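Local coordinates for protein mosquitocidal toxin (PDB 2VSE) that kills mosquitoes, probably by ADP-ribosylating target proteins with an enzyme domain joined to four ricin-B-like lectin domains, at residues 90-95 with 695-700; 332-337 with 370-375; 555-560 with 688-693. All coordinates share one frame; numbering follows the deposited sequence.

Contact 1: residues 90-95 with 695-700; sequences NLSPVE and SSNNFT
Asn697 OD1 is the polar hub of this contact, gripped by the loop 90-95 and the residue that follows it. The backbone of Glu95 gives the shortest bond across the two segments: its N lies 2.8 Å from Asn697 OD1, though the bond is bent, with an N-H...O angle of 139°. Asp96 N, one residue on, also donates to this oxygen, so two successive amides of the enzyme domain share one acceptor. The hydroxyl of Ser92 adds a weak third bond, Ser92 OG to Asn697 OD1 3.2 Å. Ser92 OG stands anti to its own backbone N (chi1 167°) and also accepts from Val94 N in an ST turn, so one hydroxyl both closes its own turn and reaches Asn697. Within 695-700, Asn697 N donates to Ser695 OG in a second ST turn, and Asn697 itself is the centre of an inverse gamma turn, a tight bend that presents its side chain to the loop.

Beside this polar cluster Val94 packs on the Phe699 ring. Its CG1 sits over the centre of one face of the Phe699 ring, 3.9 Å from the centroid and 3° off the normal, a CH-pi contact, and Val94 CG1 also touches Asn697 O at 3.3 Å. The second methyl, Val94 CG2, lies against the CE2-CZ side, 3.7 Å from Phe699 CE2. Phe703 and Phe792 meet Phe699 edge-to-face.

The contact joins two loops: 90-95, between helices 74-80 and 99-105 of the ADP-ribosyltransferase-like part, and 695-700, which leads from strand 688-692 into strand 701-707 of the last lectin repeat, where Phe699 also packs on strands 737-742 and 780-786.

Contact 2: residues 332-337 with 370-375; sequences LSWNSN and FRNLSD
The Trp334 indole meets the turn 372-375 with its six-membered ring. Asn372 OD1 lies at the ring edge, in plane, 3.9 Å from Trp334 CE3, and the amide stands almost perpendicular to the indole, the planes 83° apart. Further round, Trp334 CZ3 comes within 4.0 Å of Asp375 CB and 4.1 Å of Ser374 OG, both approaching obliquely. One face of the indole is covered from within its own segment, by Ser336 CA near the rim. With CG anti to the backbone N (chi1 172°), Trp334 swings across to the second segment, while its NE1 donates to Glu342 O.

Asn372 is held by its own turn. Its OD1 accepts from Ser374 OG at 2.6 Å, nearly in line with the C=O bond, and from Ser374 N at 3.0 Å, 43° out of the carbonyl plane, as an Asx turn. Its ND2 donates to Asn355 O. Ser336 OG and Ser374 OG stand 3.8 Å apart, too far to bond, and Ser336 OG is instead paired with Asn355 ND2.

Both segments continue from strands, 331-333 and 368-372, of the first ricin-B-like beta-trefoil. Their meeting is one of van der Waals contacts, the polar groups finding partners within their own turn or elsewhere: the indole is held by its NE1 bond to Glu342 O and by packing, and the Asn372-Ser374 bonds fix the turn it meets.

Contact 3: residues 555-560 with 688-693; sequences NSIQDG and WYLRHL
His692, Leu690 and Ile557 carry most of the buried surface, with Gln558 close behind. The imidazole of His692, CG anti to the backbone N (chi1 -173°), reaches from the end of strand 688-692 to the loop that precedes strand 560-566. There His692 CE1 lies 3.7 Å from Gln558 CG, and the amide beyond that methylene is turned 51° from the ring plane. The adjoining NE2 lies by the backbone: His692 NE2 is 3.9 Å from Gly560 CA and 4.0 Å from Asp559 O, contacts of packing that approach the ring obliquely. Tyr562 stacks on the same imidazole.

Strands 560-566 and 688-692 are antiparallel neighbours, the first and last strands of one beta-trefoil lectin repeat, so the contact lies where the chain enters and leaves this domain. Backbone bonds between them pair Leu693 with Ile561, Arg691 with Gln563 and Tyr689 with Met565.

Toward the start of both segments, the packing turns apolar. Ile557 CD1 and Leu690 CD1 touch at 3.9 Å, and Ile557 CG2 comes to 4.0 Å from Leu690 CD1, the two side chains crossing at about a right angle. Both also lie on Phe651 of strand 651-655; Leu690 extends to Phe653 and Phe564, while Ile557 reaches Val598 of strand 596-601.

From the N terminus, segment 90-95 of the enzyme domain comes first and finds its partner only at 695-700, so contact 1 closes a loop holding about 600 residues. Contacts 2 and 3 both nest inside it, in series. Contact 2 closes a short loop within the first lectin repeat, and contact 3 a longer one that spans the third and ends just before segment 695-700. Contacts 1 and 3 adjoin, their centres about 12 Å apart, with Asn90 packing on Leu690 and His692, so that the enzyme domain, the third repeat and the lead-in to the fourth meet here. Contact 2 lies on the opposite side of the chain's centre, about 67 Å from contact 1 between centres.

Contact 1: residues 90-95 with 695-700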
ATOM      1  N   ASN A  90       3.957 -10.731  -7.964  1.00 48.16           N
ATOM      2  CA  ASN A  90       5.090 -11.633  -8.131  1.00 48.02           C
ATOM      3  C   ASN A  90       6.409 -10.857  -8.209  1.00 47.64           C
ATOM      4  O   ASN A  90       6.960 -10.670  -9.293  1.00 47.62           O
ATOM      5  CB  ASN A  90       4.876 -12.461  -9.390  1.00 47.65           C
ATOM      6  CG  ASN A  90       5.950 -13.488  -9.598  1.00 50.32           C
ATOM      7  OD1 ASN A  90       6.480 -14.066  -8.639  1.00 52.66           O
ATOM      8  ND2 ASN A  90       6.291 -13.735 -10.857  1.00 52.62           N
ATOM      9  N   LEU A  91       6.914 -10.404  -7.062  1.00 47.69           N
ATOM     10  CA  LEU A  91       8.086  -9.504  -7.020  1.00 47.60           C
ATOM     11  C   LEU A  91       9.408 -10.184  -7.343  1.00 47.01           C
ATOM     12  O   LEU A  91       9.646 -11.310  -6.942  1.00 47.09           O
ATOM     13  CB  LEU A  91       8.184  -8.795  -5.672  1.00 47.60           C
ATOM     14  CG  LEU A  91       7.055  -7.829  -5.295  1.00 49.54           C
ATOM     15  CD1 LEU A  91       7.207  -7.431  -3.837  1.00 51.04           C
ATOM     16  CD2 LEU A  91       6.968  -6.586  -6.187  1.00 49.12           C
ATOM     17  N   SER A  92      10.259  -9.486  -8.079  1.00 46.87           N
ATOM     18  CA  SER A  92      11.580  -9.987  -8.438  1.00 46.45           C
ATOM     19  C   SER A  92      12.668  -9.044  -7.935  1.00 46.56           C
ATOM     20  O   SER A  92      12.488  -7.820  -7.953  1.00 46.15           O
ATOM     21  CB  SER A  92      11.686 -10.169  -9.941  1.00 45.99           C
ATOM     22  OG  SER A  92      13.028 -10.361 -10.324  1.00 46.11           O
ATOM     23  N   PRO A  93      13.788  -9.615  -7.447  1.00 46.58           N
ATOM     24  CA  PRO A  93      14.893  -8.790  -6.956  1.00 46.71           C
ATOM     25  C   PRO A  93      15.768  -8.189  -8.055  1.00 46.94           C
ATOM     26  O   PRO A  93      16.530  -7.280  -7.765  1.00 47.72           O
ATOM     27  CB  PRO A  93      15.699  -9.761  -6.094  1.00 46.56           C
ATOM     28  CG  PRO A  93      15.471 -11.083  -6.736  1.00 46.66           C
ATOM     29  CD  PRO A  93      14.053 -11.052  -7.271  1.00 46.07           C
ATOM     30  N   VAL A  94      15.637  -8.670  -9.293  1.00 46.94           N
ATOM     31  CA  VAL A  94      16.413  -8.164 -10.444  1.00 46.85           C
ATOM     32  C   VAL A  94      16.176  -6.661 -10.771  1.00 47.24           C
ATOM     33  O   VAL A  94      17.143  -5.897 -10.893  1.00 47.31           O
ATOM     34  CB  VAL A  94      16.205  -9.056 -11.711  1.00 46.72           C
ATOM     35  CG1 VAL A  94      17.012  -8.537 -12.884  1.00 46.31           C
ATOM     36  CG2 VAL A  94      16.571 -10.514 -11.424  1.00 45.60           C
ATOM     37  N   GLU A  95      14.911  -6.250 -10.901  1.00 47.47           N
ATOM     38  CA  GLU A  95      14.551  -4.850 -11.196  1.00 48.06           C
ATOM     39  C   GLU A  95      13.508  -4.282 -10.247  1.00 48.24           C
ATOM     40  O   GLU A  95      13.747  -3.244  -9.639  1.00 48.76           O
ATOM     41  CB  GLU A  95      14.034  -4.683 -12.627  1.00 48.21           C
ATOM     42  CG  GLU A  95      15.104  -4.490 -13.672  1.00 50.07           C
ATOM     43  CD  GLU A  95      15.895  -3.208 -13.460  1.00 53.09           C
ATOM     44  OE1 GLU A  95      15.249  -2.141 -13.294  1.00 52.58           O
ATOM     45  OE2 GLU A  95      17.158  -3.279 -13.468  1.00 53.59           O
ATOM     46  N   SER A 695       8.911 -12.096 -18.632  1.00 50.89           N
ATOM     47  CA  SER A 695       8.926 -10.781 -17.968  1.00 50.78           C
ATOM     48  C   SER A 695       9.979  -9.797 -18.481  1.00 50.71           C
ATOM     49  O   SER A 695      10.634 -10.030 -19.499  1.00 50.44           O
ATOM     50  CB  SER A 695       9.068 -10.953 -16.450  1.00 50.80           C
ATOM     51  OG  SER A 695      10.418 -11.189 -16.077  1.00 51.83           O
ATOM     52  N   SER A 696      10.123  -8.693 -17.748  1.00 50.93           N
ATOM     53  CA  SER A 696      11.154  -7.703 -18.001  1.00 51.05           C
ATOM     54  C   SER A 696      12.162  -7.601 -16.856  1.00 51.21           C
ATOM     55  O   SER A 696      12.998  -6.683 -16.851  1.00 52.02           O
ATOM     56  CB  SER A 696      10.523  -6.343 -18.216  1.00 51.95           C
ATOM     57  OG  SER A 696       9.717  -5.993 -17.098  1.00 53.69           O
ATOM     58  N   ASN A 697      12.129  -8.525 -15.893  1.00 50.44           N
ATOM     59  CA  ASN A 697      13.153  -8.498 -14.842  1.00 49.95           C
ATOM     60  C   ASN A 697      14.431  -9.214 -15.281  1.00 49.92           C
ATOM     61  O   ASN A 697      14.816 -10.242 -14.705  1.00 49.80           O
ATOM     62  CB  ASN A 697      12.635  -9.056 -13.506  1.00 49.63           C
ATOM     63  CG  ASN A 697      11.937  -7.997 -12.652  1.00 49.25           C
ATOM     64  OD1 ASN A 697      12.520  -7.481 -11.693  1.00 49.25           O
ATOM     65  ND2 ASN A 697      10.689  -7.684 -12.986  1.00 45.45           N
ATOM     66  N   ASN A 698      15.089  -8.664 -16.301  1.00 49.55           N
ATOM     67  CA  ASN A 698      16.328  -9.254 -16.811  1.00 49.41           C
ATOM     68  C   ASN A 698      17.531  -8.373 -16.544  1.00 49.05           C
ATOM     69  O   ASN A 698      17.414  -7.163 -16.480  1.00 49.59           O
ATOM     70  CB  ASN A 698      16.198  -9.565 -18.304  1.00 49.20           C
ATOM     71  CG  ASN A 698      14.911 -10.316 -18.623  1.00 50.75           C
ATOM     72  OD1 ASN A 698      14.708 -11.446 -18.165  1.00 52.42           O
ATOM     73  ND2 ASN A 698      14.022  -9.682 -19.376  1.00 50.16           N
ATOM     74  N   PHE A 699      18.690  -8.989 -16.374  1.00 48.81           N
ATOM     75  CA  PHE A 699      19.930  -8.253 -16.200  1.00 48.58           C
ATOM     76  C   PHE A 699      20.411  -7.644 -17.513  1.00 49.05           C
ATOM     77  O   PHE A 699      20.379  -8.303 -18.564  1.00 49.25           O
ATOM     78  CB  PHE A 699      21.011  -9.175 -15.667  1.00 47.72           C
ATOM     79  CG  PHE A 699      20.746  -9.692 -14.295  1.00 46.75           C
ATOM     80  CD1 PHE A 699      21.166  -8.974 -13.177  1.00 45.71           C
ATOM     81  CD2 PHE A 699      20.094 -10.915 -14.112  1.00 44.52           C
ATOM     82  CE1 PHE A 699      20.940  -9.471 -11.881  1.00 45.81           C
ATOM     83  CE2 PHE A 699      19.854 -11.418 -12.835  1.00 43.50           C
ATOM     84  CZ  PHE A 699      20.273 -10.698 -11.712  1.00 45.33           C
ATOM     85  N   THR A 700      20.850  -6.390 -17.446  1.00 49.02           N
ATOM     86  CA  THR A 700      21.519  -5.745 -18.565  1.00 49.35           C
ATOM     87  C   THR A 700      22.757  -5.004 -18.071  1.00 49.17           C
ATOM     88  O   THR A 700      22.780  -4.508 -16.949  1.00 49.36           O
ATOM     89  CB  THR A 700      20.592  -4.770 -19.291  1.00 49.53           C
ATOM     90  OG1 THR A 700      20.127  -3.776 -18.366  1.00 50.73           O
ATOM     91  CG2 THR A 700      19.385  -5.503 -19.881  1.00 50.31           C
TER

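Contact 2: residues 332-337 with 370-375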
ATOM      1  N   LEU A 332     -25.394  28.955  15.765  1.00 48.52           N
ATOM      2  CA  LEU A 332     -24.983  28.740  17.147  1.00 48.48           C
ATOM      3  C   LEU A 332     -24.864  30.099  17.830  1.00 48.66           C
ATOM      4  O   LEU A 332     -23.993  30.897  17.477  1.00 48.60           O
ATOM      5  CB  LEU A 332     -23.654  27.996  17.178  1.00 48.23           C
ATOM      6  CG  LEU A 332     -23.240  27.373  18.505  1.00 48.39           C
ATOM      7  CD1 LEU A 332     -22.444  26.108  18.271  1.00 48.34           C
ATOM      8  CD2 LEU A 332     -22.435  28.368  19.318  1.00 50.01           C
ATOM      9  N   SER A 333     -25.751  30.349  18.797  1.00 48.75           N
ATOM     10  CA  SER A 333     -25.965  31.683  19.356  1.00 48.52           C
ATOM     11  C   SER A 333     -26.002  31.705  20.884  1.00 48.59           C
ATOM     12  O   SER A 333     -26.444  30.737  21.517  1.00 48.29           O
ATOM     13  CB  SER A 333     -27.294  32.249  18.845  1.00 48.60           C
ATOM     14  OG  SER A 333     -27.289  32.461  17.448  1.00 48.79           O
ATOM     15  N   TRP A 334     -25.543  32.821  21.460  1.00 48.57           N
ATOM     16  CA  TRP A 334     -25.812  33.166  22.855  1.00 48.58           C
ATOM     17  C   TRP A 334     -26.602  34.463  22.879  1.00 48.91           C
ATOM     18  O   TRP A 334     -26.109  35.504  22.446  1.00 49.03           O
ATOM     19  CB  TRP A 334     -24.513  33.312  23.664  1.00 48.36           C
ATOM     20  CG  TRP A 334     -24.725  33.857  25.061  1.00 48.49           C
ATOM     21  CD1 TRP A 334     -25.527  33.326  26.032  1.00 48.71           C
ATOM     22  CD2 TRP A 334     -24.140  35.042  25.632  1.00 48.01           C
ATOM     23  NE1 TRP A 334     -25.481  34.100  27.167  1.00 48.32           N
ATOM     24  CE2 TRP A 334     -24.639  35.160  26.951  1.00 48.72           C
ATOM     25  CE3 TRP A 334     -23.247  36.014  25.157  1.00 47.89           C
ATOM     26  CZ2 TRP A 334     -24.270  36.219  27.811  1.00 48.48           C
ATOM     27  CZ3 TRP A 334     -22.874  37.066  26.014  1.00 48.44           C
ATOM     28  CH2 TRP A 334     -23.391  37.156  27.324  1.00 48.17           C
ATOM     29  N   ASN A 335     -27.832  34.404  23.383  1.00 49.30           N
ATOM     30  CA  ASN A 335     -28.686  35.592  23.452  1.00 49.28           C
ATOM     31  C   ASN A 335     -28.275  36.517  24.608  1.00 49.46           C
ATOM     32  O   ASN A 335     -28.811  36.445  25.731  1.00 49.48           O
ATOM     33  CB  ASN A 335     -30.169  35.194  23.508  1.00 49.09           C
ATOM     34  CG  ASN A 335     -31.104  36.391  23.677  1.00 50.02           C
ATOM     35  OD1 ASN A 335     -30.711  37.553  23.504  1.00 50.73           O
ATOM     36  ND2 ASN A 335     -32.354  36.104  24.022  1.00 49.96           N
ATOM     37  N   SER A 336     -27.313  37.388  24.315  1.00 49.38           N
ATOM     38  CA  SER A 336     -26.832  38.382  25.275  1.00 49.42           C
ATOM     39  C   SER A 336     -27.860  39.478  25.587  1.00 49.45           C
ATOM     40  O   SER A 336     -27.646  40.296  26.489  1.00 49.29           O
ATOM     41  CB  SER A 336     -25.530  39.012  24.776  1.00 49.35           C
ATOM     42  OG  SER A 336     -25.753  39.796  23.620  1.00 49.31           O
ATOM     43  N   ASN A 337     -28.965  39.494  24.843  1.00 49.57           N
ATOM     44  CA  ASN A 337     -30.029  40.478  25.066  1.00 49.84           C
ATOM     45  C   ASN A 337     -31.232  39.921  25.829  1.00 49.91           C
ATOM     46  O   ASN A 337     -32.284  40.548  25.886  1.00 50.26           O
ATOM     47  CB  ASN A 337     -30.462  41.099  23.738  1.00 49.83           C
ATOM     48  CG  ASN A 337     -29.351  41.897  23.094  1.00 50.47           C
ATOM     49  OD1 ASN A 337     -28.810  42.823  23.703  1.00 51.25           O
ATOM     50  ND2 ASN A 337     -28.991  41.535  21.863  1.00 50.16           N
ATOM     51  N   PHE A 370     -13.684  28.717  22.131  1.00 49.09           N
ATOM     52  CA  PHE A 370     -14.631  29.624  21.505  1.00 49.12           C
ATOM     53  C   PHE A 370     -15.006  30.692  22.528  1.00 49.28           C
ATOM     54  O   PHE A 370     -15.437  30.363  23.635  1.00 49.39           O
ATOM     55  CB  PHE A 370     -15.909  28.886  21.100  1.00 49.19           C
ATOM     56  CG  PHE A 370     -15.727  27.877  20.001  1.00 48.73           C
ATOM     57  CD1 PHE A 370     -16.117  28.177  18.702  1.00 48.54           C
ATOM     58  CD2 PHE A 370     -15.222  26.614  20.272  1.00 47.99           C
ATOM     59  CE1 PHE A 370     -15.971  27.255  17.688  1.00 49.18           C
ATOM     60  CE2 PHE A 370     -15.071  25.676  19.253  1.00 48.78           C
ATOM     61  CZ  PHE A 370     -15.446  25.997  17.960  1.00 48.63           C
ATOM     62  N   ARG A 371     -14.830  31.963  22.171  1.00 49.16           N
ATOM     63  CA  ARG A 371     -15.331  33.045  23.005  1.00 49.11           C
ATOM     64  C   ARG A 371     -16.203  34.019  22.209  1.00 48.73           C
ATOM     65  O   ARG A 371     -15.872  34.394  21.085  1.00 48.59           O
ATOM     66  CB  ARG A 371     -14.199  33.723  23.808  1.00 49.53           C
ATOM     67  CG  ARG A 371     -13.252  34.651  23.052  1.00 50.31           C
ATOM     68  CD  ARG A 371     -11.813  34.600  23.616  1.00 51.42           C
ATOM     69  NE  ARG A 371     -11.708  35.028  25.015  1.00 52.34           N
ATOM     70  CZ  ARG A 371     -10.701  34.710  25.830  1.00 51.70           C
ATOM     71  NH1 ARG A 371      -9.701  33.952  25.399  1.00 51.16           N
ATOM     72  NH2 ARG A 371     -10.701  35.143  27.083  1.00 50.91           N
ATOM     73  N   ASN A 372     -17.344  34.382  22.788  1.00 48.50           N
ATOM     74  CA  ASN A 372     -18.339  35.209  22.106  1.00 48.17           C
ATOM     75  C   ASN A 372     -17.834  36.610  21.777  1.00 48.12           C
ATOM     76  O   ASN A 372     -17.205  37.271  22.607  1.00 48.01           O
ATOM     77  CB  ASN A 372     -19.620  35.294  22.927  1.00 47.91           C
ATOM     78  CG  ASN A 372     -20.766  35.881  22.138  1.00 48.01           C
ATOM     79  OD1 ASN A 372     -21.004  37.089  22.175  1.00 47.73           O
ATOM     80  ND2 ASN A 372     -21.473  35.032  21.396  1.00 47.74           N
ATOM     81  N   LEU A 373     -18.118  37.059  20.557  1.00 48.02           N
ATOM     82  CA  LEU A 373     -17.609  38.341  20.086  1.00 47.81           C
ATOM     83  C   LEU A 373     -18.192  39.516  20.863  1.00 47.96           C
ATOM     84  O   LEU A 373     -17.475  40.474  21.152  1.00 48.12           O
ATOM     85  CB  LEU A 373     -17.824  38.514  18.577  1.00 47.59           C
ATOM     86  CG  LEU A 373     -17.177  39.736  17.902  1.00 47.59           C
ATOM     87  CD1 LEU A 373     -15.647  39.707  17.980  1.00 47.04           C
ATOM     88  CD2 LEU A 373     -17.625  39.878  16.458  1.00 47.57           C
ATOM     89  N   SER A 374     -19.477  39.442  21.209  1.00 48.08           N
ATOM     90  CA  SER A 374     -20.132  40.537  21.936  1.00 48.40           C
ATOM     91  C   SER A 374     -19.629  40.686  23.376  1.00 48.40           C
ATOM     92  O   SER A 374     -19.667  41.780  23.929  1.00 48.40           O
ATOM     93  CB  SER A 374     -21.654  40.417  21.899  1.00 48.14           C
ATOM     94  OG  SER A 374     -22.096  39.387  22.752  1.00 49.29           O
ATOM     95  N   ASP A 375     -19.155  39.587  23.959  1.00 48.59           N
ATOM     96  CA  ASP A 375     -18.548  39.584  25.287  1.00 48.64           C
ATOM     97  C   ASP A 375     -17.422  38.537  25.324  1.00 48.81           C
ATOM     98  O   ASP A 375     -17.663  37.369  25.636  1.00 48.80           O
ATOM     99  CB  ASP A 375     -19.606  39.308  26.357  1.00 48.44           C
ATOM    100  CG  ASP A 375     -19.083  39.506  27.767  1.00 48.38           C
ATOM    101  OD1 ASP A 375     -17.884  39.230  28.004  1.00 48.33           O
ATOM    102  OD2 ASP A 375     -19.878  39.929  28.641  1.00 46.91           O
TER

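Contact 3: residues 555-560 with 688-693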
ATOM      1  N   ASN A 555      -7.225 -10.736 -10.007  1.00 49.42           N
ATOM      2  CA  ASN A 555      -6.075 -10.818 -10.901  1.00 50.04           C
ATOM      3  C   ASN A 555      -4.790 -10.264 -10.281  1.00 50.25           C
ATOM      4  O   ASN A 555      -4.306  -9.183 -10.626  1.00 50.35           O
ATOM      5  CB  ASN A 555      -6.348 -10.411 -12.364  1.00 50.47           C
ATOM      6  CG  ASN A 555      -6.567  -8.946 -12.547  1.00 51.55           C
ATOM      7  OD1 ASN A 555      -7.266  -8.305 -11.776  1.00 52.89           O
ATOM      8  ND2 ASN A 555      -5.994  -8.407 -13.612  1.00 53.21           N
ATOM      9  N   SER A 556      -4.264 -11.068  -9.361  1.00 50.16           N
ATOM     10  CA  SER A 556      -3.097 -10.759  -8.564  1.00 50.46           C
ATOM     11  C   SER A 556      -1.797 -10.798  -9.375  1.00 50.41           C
ATOM     12  O   SER A 556      -0.848 -10.054  -9.088  1.00 50.71           O
ATOM     13  CB  SER A 556      -3.027 -11.766  -7.408  1.00 50.66           C
ATOM     14  OG  SER A 556      -3.265 -13.086  -7.864  1.00 50.40           O
ATOM     15  N   ILE A 557      -1.758 -11.669 -10.377  1.00 50.11           N
ATOM     16  CA  ILE A 557      -0.576 -11.828 -11.220  1.00 49.76           C
ATOM     17  C   ILE A 557      -0.897 -11.489 -12.658  1.00 49.54           C
ATOM     18  O   ILE A 557      -2.047 -11.555 -13.071  1.00 49.52           O
ATOM     19  CB  ILE A 557       0.036 -13.264 -11.140  1.00 50.03           C
ATOM     20  CG1 ILE A 557      -0.913 -14.339 -11.667  1.00 49.23           C
ATOM     21  CG2 ILE A 557       0.452 -13.591  -9.721  1.00 50.59           C
ATOM     22  CD1 ILE A 557      -0.192 -15.664 -11.977  1.00 49.75           C
ATOM     23  N   GLN A 558       0.120 -11.132 -13.427  1.00 49.26           N
ATOM     24  CA  GLN A 558      -0.123 -10.770 -14.803  1.00 49.25           C
ATOM     25  C   GLN A 558      -0.048 -11.981 -15.753  1.00 49.00           C
ATOM     26  O   GLN A 558       0.641 -12.968 -15.478  1.00 48.86           O
ATOM     27  CB  GLN A 558       0.762  -9.595 -15.224  1.00 49.27           C
ATOM     28  CG  GLN A 558       2.138  -9.925 -15.667  1.00 52.04           C
ATOM     29  CD  GLN A 558       2.973  -8.683 -15.901  1.00 55.44           C
ATOM     30  OE1 GLN A 558       3.539  -8.117 -14.963  1.00 56.88           O
ATOM     31  NE2 GLN A 558       3.064  -8.254 -17.162  1.00 56.31           N
ATOM     32  N   ASP A 559      -0.813 -11.908 -16.841  1.00 48.51           N
ATOM     33  CA  ASP A 559      -0.798 -12.925 -17.883  1.00 48.25           C
ATOM     34  C   ASP A 559       0.621 -13.059 -18.440  1.00 48.46           C
ATOM     35  O   ASP A 559       1.355 -12.070 -18.549  1.00 48.57           O
ATOM     36  CB  ASP A 559      -1.752 -12.552 -19.026  1.00 47.84           C
ATOM     37  CG  ASP A 559      -3.241 -12.589 -18.625  1.00 47.40           C
ATOM     38  OD1 ASP A 559      -3.601 -12.899 -17.472  1.00 47.54           O
ATOM     39  OD2 ASP A 559      -4.078 -12.297 -19.495  1.00 47.02           O
ATOM     40  N   GLY A 560       1.002 -14.284 -18.783  1.00 48.14           N
ATOM     41  CA  GLY A 560       2.314 -14.539 -19.333  1.00 48.14           C
ATOM     42  C   GLY A 560       2.657 -16.012 -19.306  1.00 48.36           C
ATOM     43  O   GLY A 560       1.805 -16.859 -18.995  1.00 48.45           O
ATOM     44  N   TRP A 688       4.220 -22.440  -4.256  1.00 48.04           N
ATOM     45  CA  TRP A 688       5.035 -22.371  -5.455  1.00 47.88           C
ATOM     46  C   TRP A 688       5.573 -20.970  -5.652  1.00 47.89           C
ATOM     47  O   TRP A 688       4.874 -19.986  -5.397  1.00 47.72           O
ATOM     48  CB  TRP A 688       4.221 -22.760  -6.694  1.00 47.72           C
ATOM     49  CG  TRP A 688       3.528 -24.113  -6.627  1.00 47.59           C
ATOM     50  CD1 TRP A 688       2.366 -24.407  -5.974  1.00 47.22           C
ATOM     51  CD2 TRP A 688       3.935 -25.318  -7.276  1.00 46.89           C
ATOM     52  NE1 TRP A 688       2.035 -25.721  -6.160  1.00 45.81           N
ATOM     53  CE2 TRP A 688       2.983 -26.307  -6.953  1.00 46.85           C
ATOM     54  CE3 TRP A 688       5.025 -25.668  -8.084  1.00 47.70           C
ATOM     55  CZ2 TRP A 688       3.088 -27.628  -7.410  1.00 46.90           C
ATOM     56  CZ3 TRP A 688       5.123 -26.981  -8.543  1.00 46.63           C
ATOM     57  CH2 TRP A 688       4.161 -27.940  -8.200  1.00 46.77           C
ATOM     58  N   TYR A 689       6.823 -20.888  -6.090  1.00 47.91           N
ATOM     59  CA  TYR A 689       7.378 -19.638  -6.578  1.00 48.36           C
ATOM     60  C   TYR A 689       7.178 -19.601  -8.099  1.00 48.59           C
ATOM     61  O   TYR A 689       7.354 -20.629  -8.787  1.00 48.33           O
ATOM     62  CB  TYR A 689       8.865 -19.519  -6.232  1.00 48.37           C
ATOM     63  CG  TYR A 689       9.168 -19.245  -4.775  1.00 49.81           C
ATOM     64  CD1 TYR A 689       8.770 -18.054  -4.180  1.00 50.94           C
ATOM     65  CD2 TYR A 689       9.908 -20.151  -3.997  1.00 50.36           C
ATOM     66  CE1 TYR A 689       9.047 -17.781  -2.855  1.00 49.45           C
ATOM     67  CE2 TYR A 689      10.200 -19.876  -2.668  1.00 48.95           C
ATOM     68  CZ  TYR A 689       9.757 -18.684  -2.113  1.00 49.74           C
ATOM     69  OH  TYR A 689      10.023 -18.355  -0.802  1.00 51.92           O
ATOM     70  N   LEU A 690       6.819 -18.426  -8.615  1.00 48.40           N
ATOM     71  CA  LEU A 690       6.536 -18.262 -10.038  1.00 48.79           C
ATOM     72  C   LEU A 690       7.730 -17.694 -10.786  1.00 48.46           C
ATOM     73  O   LEU A 690       8.248 -16.654 -10.422  1.00 48.50           O
ATOM     74  CB  LEU A 690       5.309 -17.350 -10.255  1.00 49.11           C
ATOM     75  CG  LEU A 690       3.955 -17.825  -9.712  1.00 50.31           C
ATOM     76  CD1 LEU A 690       2.864 -16.773  -9.892  1.00 51.63           C
ATOM     77  CD2 LEU A 690       3.543 -19.096 -10.395  1.00 52.07           C
ATOM     78  N   ARG A 691       8.180 -18.391 -11.820  1.00 48.75           N
ATOM     79  CA  ARG A 691       9.134 -17.803 -12.753  1.00 48.41           C
ATOM     80  C   ARG A 691       8.337 -17.329 -13.931  1.00 48.30           C
ATOM     81  O   ARG A 691       7.756 -18.118 -14.687  1.00 48.54           O
ATOM     82  CB  ARG A 691      10.229 -18.764 -13.195  1.00 48.03           C
ATOM     83  CG  ARG A 691      11.154 -18.180 -14.261  1.00 48.52           C
ATOM     84  CD  ARG A 691      12.598 -18.727 -14.170  1.00 49.74           C
ATOM     85  NE  ARG A 691      12.623 -20.174 -13.981  1.00 51.46           N
ATOM     86  CZ  ARG A 691      13.246 -20.818 -12.996  1.00 50.51           C
ATOM     87  NH1 ARG A 691      13.963 -20.174 -12.098  1.00 49.92           N
ATOM     88  NH2 ARG A 691      13.173 -22.133 -12.939  1.00 52.04           N
ATOM     89  N   HIS A 692       8.297 -16.016 -14.051  1.00 48.35           N
ATOM     90  CA  HIS A 692       7.673 -15.364 -15.150  1.00 48.48           C
ATOM     91  C   HIS A 692       8.737 -15.246 -16.242  1.00 48.79           C
ATOM     92  O   HIS A 692       9.544 -14.316 -16.237  1.00 48.93           O
ATOM     93  CB  HIS A 692       7.166 -13.997 -14.689  1.00 48.22           C
ATOM     94  CG  HIS A 692       6.341 -13.282 -15.708  1.00 48.35           C
ATOM     95  ND1 HIS A 692       6.069 -11.935 -15.626  1.00 49.60           N
ATOM     96  CD2 HIS A 692       5.738 -13.718 -16.840  1.00 47.94           C
ATOM     97  CE1 HIS A 692       5.328 -11.572 -16.657  1.00 49.47           C
ATOM     98  NE2 HIS A 692       5.119 -12.634 -17.412  1.00 49.85           N
ATOM     99  N   LEU A 693       8.738 -16.206 -17.163  1.00 49.12           N
ATOM    100  CA  LEU A 693       9.766 -16.293 -18.216  1.00 49.63           C
ATOM    101  C   LEU A 693       9.651 -15.117 -19.153  1.00 49.86           C
ATOM    102  O   LEU A 693      10.633 -14.594 -19.668  1.00 50.38           O
ATOM    103  CB  LEU A 693       9.596 -17.580 -19.024  1.00 49.20           C
ATOM    104  CG  LEU A 693       9.833 -18.869 -18.252  1.00 48.95           C
ATOM    105  CD1 LEU A 693       9.042 -20.017 -18.824  1.00 47.42           C
ATOM    106  CD2 LEU A 693      11.311 -19.189 -18.225  1.00 50.67           C
TER